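Local coordinates for amino acid adenylation domain-containing protein (Bacillus stratosphericus LAMA 585, PDB 6ULY) that probably selects an alpha-keto acid and activates it as an acyl adenylate in nonribosomal depsipeptide synthesis, at residues N30-I35 / C239-A244; K39-Q44 / M260-A265. All coordinates share one frame; numbering follows the deposited sequence.

Contact 1: residues N30-I35 / C239-A244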
# COMPACT_ATOMS: atom_id res chain seq x y z
N ASN A 30 -23.93 15.52 34.96
CA ASN A 30 -22.84 14.61 34.70
C ASN A 30 -21.75 15.31 33.90
O ASN A 30 -21.88 16.47 33.49
CB ASN A 30 -23.35 13.37 33.96
CG ASN A 30 -24.33 12.58 34.80
OD1 ASN A 30 -24.29 12.62 36.03
ND2 ASN A 30 -25.22 11.85 34.13
N GLY A 31 -20.65 14.60 33.67
CA GLY A 31 -19.57 15.12 32.87
C GLY A 31 -18.37 14.20 32.83
O GLY A 31 -18.51 12.98 32.96
N LEU A 32 -17.19 14.78 32.68
CA LEU A 32 -15.96 14.03 32.51
C LEU A 32 -15.12 14.09 33.78
O LEU A 32 -15.14 15.07 34.52
CB LEU A 32 -15.14 14.58 31.34
CG LEU A 32 -15.82 14.50 29.97
CD1 LEU A 32 -15.98 15.89 29.36
CD2 LEU A 32 -15.02 13.59 29.04
N THR A 33 -14.38 13.01 34.02
CA THR A 33 -13.38 12.97 35.08
C THR A 33 -12.09 12.40 34.50
O THR A 33 -12.08 11.26 34.01
CB THR A 33 -13.85 12.12 36.27
OG1 THR A 33 -15.27 12.25 36.42
CG2 THR A 33 -13.18 12.60 37.54
N TYR A 34 -11.02 13.18 34.55
CA TYR A 34 -9.73 12.80 34.01
C TYR A 34 -8.84 12.31 35.15
O TYR A 34 -8.58 13.05 36.11
CB TYR A 34 -9.08 13.98 33.29
CG TYR A 34 -9.97 14.58 32.24
CD1 TYR A 34 -10.00 14.07 30.95
CD2 TYR A 34 -10.79 15.66 32.53
CE1 TYR A 34 -10.81 14.62 29.98
CE2 TYR A 34 -11.61 16.22 31.57
CZ TYR A 34 -11.61 15.69 30.29
OH TYR A 34 -12.42 16.23 29.31
N ILE A 35 -8.36 11.07 35.04
CA ILE A 35 -7.51 10.49 36.06
C ILE A 35 -6.10 11.04 35.91
O ILE A 35 -5.55 11.10 34.80
CB ILE A 35 -7.52 8.95 35.98
CG1 ILE A 35 -8.95 8.44 36.12
CG2 ILE A 35 -6.59 8.36 37.05
CD1 ILE A 35 -9.07 6.93 36.25
N CYS A 239 -24.17 10.58 30.05
CA CYS A 239 -23.76 9.79 31.20
C CYS A 239 -22.38 10.24 31.68
O CYS A 239 -21.68 11.04 31.04
CB CYS A 239 -23.75 8.30 30.86
SG CYS A 239 -22.28 7.70 29.99
N GLU A 240 -21.98 9.70 32.83
CA GLU A 240 -20.69 10.02 33.42
C GLU A 240 -19.60 9.20 32.74
O GLU A 240 -19.75 7.99 32.56
CB GLU A 240 -20.70 9.71 34.92
CG GLU A 240 -19.84 10.64 35.75
CD GLU A 240 -20.46 12.00 35.93
OE1 GLU A 240 -21.66 12.06 36.27
OE2 GLU A 240 -19.76 13.01 35.72
N GLN A 241 -18.51 9.86 32.34
CA GLN A 241 -17.42 9.17 31.67
C GLN A 241 -16.09 9.57 32.30
O GLN A 241 -15.83 10.75 32.54
CB GLN A 241 -17.42 9.47 30.16
CG GLN A 241 -17.24 10.93 29.77
CD GLN A 241 -17.22 11.14 28.26
OE1 GLN A 241 -16.26 10.76 27.58
NE2 GLN A 241 -18.27 11.76 27.73
N ILE A 242 -15.25 8.57 32.56
CA ILE A 242 -13.93 8.77 33.16
C ILE A 242 -12.88 8.46 32.11
O ILE A 242 -12.90 7.39 31.49
CB ILE A 242 -13.74 7.89 34.41
CG1 ILE A 242 -14.67 8.36 35.54
CG2 ILE A 242 -12.29 7.90 34.88
CD1 ILE A 242 -15.89 7.49 35.72
N ARG A 243 -11.96 9.40 31.92
CA ARG A 243 -10.88 9.27 30.94
C ARG A 243 -9.56 9.04 31.67
O ARG A 243 -9.24 9.77 32.62
CB ARG A 243 -10.80 10.52 30.07
CG ARG A 243 -11.86 10.60 28.96
CD ARG A 243 -11.68 9.51 27.91
NE ARG A 243 -10.29 9.30 27.54
CZ ARG A 243 -9.87 8.45 26.60
NH1 ARG A 243 -10.74 7.73 25.91
NH2 ARG A 243 -8.57 8.34 26.36
N ALA A 244 -8.82 8.03 31.23
CA ALA A 244 -7.47 7.77 31.70
C ALA A 244 -6.50 7.84 30.53
O ALA A 244 -6.89 7.71 29.37
CB ALA A 244 -7.37 6.39 32.38
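L32, T33 and Y34 pair with Q241, I242 and R243 as neighbouring parallel strands, and the backbone supplies most of the polar contact. A ladder of four hydrogen bonds runs from Q241 N to G31 O (3.2 Å) through T33 N to Q241 O and R243 N to T33 O (2.8 Å), ending with I35 N to R243 O. CA-H...O contacts fill in between them, such as L32 CA to Q241 O.

At the N-terminal end a carboxylate takes over from the backbone. Bent at chi2 (75°), the E240 side chain curls back so that OE2 accepts G31 N at 2.7 Å, the donor lying well above the carboxylate plane. E240 OE1 sits 2.7 Å from N30 OD1, acceptor against acceptor, with the two flat groups nearly perpendicular; N30 ND2 meanwhile turns to G238 O.

Side-chain packing divides between the faces of the sheet. On one, L32 and Q241 run side by side, and L32 CD2 rests 3.4 Å from the amide carbon CD of Q241. The amide end of Q241 is held by Y46 and H231. Next along, R243 CB touches Y34 CD1 obliquely at 3.7 Å; the arginine then bends away to M219 O, while Y34 OH bonds to Q44. On the face of T33 and I242, I242 CG1 lies near T33 CB, and I35 CG1 meets I242 CG2 at 3.6 Å.

The modelled approach of E240 OE1 to N30 OD1 is doubtful; if real, it would probably be unfavourable unless a proton is shared. The backbone ladder sets the parallel register of the two strands, while the polar tips on the L32–Q241 face are spent on other parts of the fold.

Contact 2: residues K39-Q44 / M260-A265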
# COMPACT_ATOMS: atom_id res chain seq x y z
N LYS A 39 -4.65 8.89 43.44
CA LYS A 39 -5.30 9.78 44.40
C LYS A 39 -6.00 10.97 43.76
O LYS A 39 -7.06 11.37 44.22
CB LYS A 39 -4.27 10.30 45.41
CG LYS A 39 -3.61 9.23 46.26
CD LYS A 39 -2.11 9.49 46.38
CE LYS A 39 -1.50 8.69 47.52
NZ LYS A 39 -0.01 8.84 47.58
N ASN A 40 -5.42 11.54 42.70
CA ASN A 40 -5.86 12.83 42.17
C ASN A 40 -6.62 12.65 40.86
O ASN A 40 -6.23 11.85 40.01
CB ASN A 40 -4.67 13.76 41.96
CG ASN A 40 -4.00 14.15 43.26
OD1 ASN A 40 -3.96 13.37 44.21
ND2 ASN A 40 -3.48 15.37 43.32
N GLU A 41 -7.70 13.42 40.71
CA GLU A 41 -8.49 13.44 39.49
C GLU A 41 -8.86 14.88 39.17
O GLU A 41 -8.83 15.75 40.04
CB GLU A 41 -9.75 12.58 39.63
CG GLU A 41 -10.85 13.22 40.46
CD GLU A 41 -11.87 12.22 40.97
OE1 GLU A 41 -11.66 11.01 40.78
OE2 GLU A 41 -12.88 12.65 41.57
N LEU A 42 -9.20 15.11 37.91
CA LEU A 42 -9.62 16.43 37.43
C LEU A 42 -11.01 16.28 36.82
O LEU A 42 -11.18 15.51 35.86
CB LEU A 42 -8.62 16.98 36.42
CG LEU A 42 -8.75 18.46 36.04
CD1 LEU A 42 -7.42 18.98 35.52
CD2 LEU A 42 -9.84 18.69 35.01
N THR A 43 -11.99 16.99 37.37
CA THR A 43 -13.36 16.90 36.91
C THR A 43 -13.68 18.04 35.95
O THR A 43 -13.09 19.12 36.02
CB THR A 43 -14.35 16.94 38.07
OG1 THR A 43 -14.21 18.18 38.78
CG2 THR A 43 -14.13 15.77 39.01
N GLN A 44 -14.62 17.78 35.04
CA GLN A 44 -15.06 18.77 34.06
C GLN A 44 -16.48 18.38 33.66
O GLN A 44 -16.66 17.52 32.79
CB GLN A 44 -14.14 18.81 32.85
CG GLN A 44 -14.48 19.88 31.82
CD GLN A 44 -13.80 19.64 30.48
OE1 GLN A 44 -13.67 18.50 30.04
NE2 GLN A 44 -13.36 20.72 29.83
N MET A 260 -11.86 0.76 37.31
CA MET A 260 -13.22 0.25 37.32
C MET A 260 -13.79 0.23 38.73
O MET A 260 -14.97 0.51 38.93
CB MET A 260 -13.26 -1.16 36.72
CG MET A 260 -13.13 -1.19 35.21
SD MET A 260 -12.65 -2.81 34.61
CE MET A 260 -14.07 -3.81 35.05
N ASP A 261 -12.95 -0.10 39.71
CA ASP A 261 -13.40 -0.19 41.09
C ASP A 261 -13.59 1.19 41.70
O ASP A 261 -14.62 1.47 42.32
CB ASP A 261 -12.39 -1.01 41.89
CG ASP A 261 -12.59 -0.90 43.39
OD1 ASP A 261 -13.23 -1.81 43.97
OD2 ASP A 261 -12.11 0.09 43.98
N ARG A 262 -12.60 2.07 41.51
CA ARG A 262 -12.60 3.37 42.17
C ARG A 262 -13.75 4.26 41.70
O ARG A 262 -14.24 5.08 42.47
CB ARG A 262 -11.24 4.03 41.92
CG ARG A 262 -11.11 5.52 42.19
CD ARG A 262 -9.67 5.91 41.83
NE ARG A 262 -9.41 7.34 41.78
CZ ARG A 262 -8.36 7.88 41.17
NH1 ARG A 262 -7.48 7.11 40.54
NH2 ARG A 262 -8.18 9.20 41.18
N TYR A 263 -14.19 4.10 40.45
CA TYR A 263 -15.29 4.90 39.92
C TYR A 263 -16.55 4.08 39.70
O TYR A 263 -17.54 4.62 39.18
CB TYR A 263 -14.85 5.57 38.61
CG TYR A 263 -13.76 6.58 38.81
CD1 TYR A 263 -14.05 7.89 39.20
CD2 TYR A 263 -12.42 6.24 38.62
CE1 TYR A 263 -13.05 8.82 39.38
CE2 TYR A 263 -11.41 7.17 38.81
CZ TYR A 263 -11.73 8.46 39.19
OH TYR A 263 -10.72 9.38 39.37
N ARG A 264 -16.57 2.82 40.11
CA ARG A 264 -17.73 1.96 39.95
C ARG A 264 -18.22 1.99 38.50
O ARG A 264 -19.41 2.16 38.22
CB ARG A 264 -18.84 2.37 40.92
CG ARG A 264 -18.41 2.37 42.38
CD ARG A 264 -19.56 2.72 43.31
NE ARG A 264 -19.18 3.74 44.29
CZ ARG A 264 -18.45 3.50 45.37
NH1 ARG A 264 -18.00 2.28 45.63
NH2 ARG A 264 -18.16 4.50 46.20
N ALA A 265 -17.28 1.81 37.57
CA ALA A 265 -17.61 1.89 36.16
C ALA A 265 -18.59 0.79 35.78
O ALA A 265 -18.49 -0.35 36.23
CB ALA A 265 -16.33 1.77 35.32
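E41 and Y263 reach toward each other from opposite directions, and the Y263 hydroxyl gives a hydrogen bond to E41 OE1. The modelled separation from Y263 OH to E41 OE1, 2.4 Å, is very short, and its exact length is doubtful. OE1 lies at the ring's edge near its plane, with carboxylate and ring only 28° apart. Placing CG between the backbone N and carbonyl carbon (chi1 76°), with the chain extended beyond it, delivers E41's carboxylate to the tyrosine.

R262 stretches alongside, fully extended from CG to NE. R262 NH2 gives a weak hydrogen bond to N40 O (3.5 Å) near the guanidinium plane and a long salt bridge to E41 OE1 (3.9 Å); NH1 is held more firmly by N37 O. The arginine also lies against its neighbour: R262 CG sits over one face of the Y263 ring, near its rim, and Y263 CE2 covers part of a guanidinium face.

Farther out, R264 takes a positive phi, with A265 N bonded to M260 O and R264 N to D261 O. This Schellman motif ends helix 255-262, on a beta-alpha-beta crossover between strands 240-243 and 267-270 of the mixed sheet, beside edge strand 41-45.

From the N terminus the chain runs through strand 31-35, turns and comes back antiparallel as strand 41-45, then wanders for almost two hundred residues, including most of the seven-stranded mixed sheet, before reaching 239-244. There contact 1 closes its loop; helix 255-262 then brings 260-265 back to 39-44, where contact 2 closes a second. The segments alternate, so the two loops cross. The hairpin joins the contacts directly, with Y34 N probably hydrogen-bonded to L42 O, and I35 CD1 packs on Y263 CE2 at 3.5 Å. Buried contact 1 thus joins the second and third strands of the nine-stranded sheet, whereas contact 2 ties one of its outermost strands, 41-45, to a helix end at the surface.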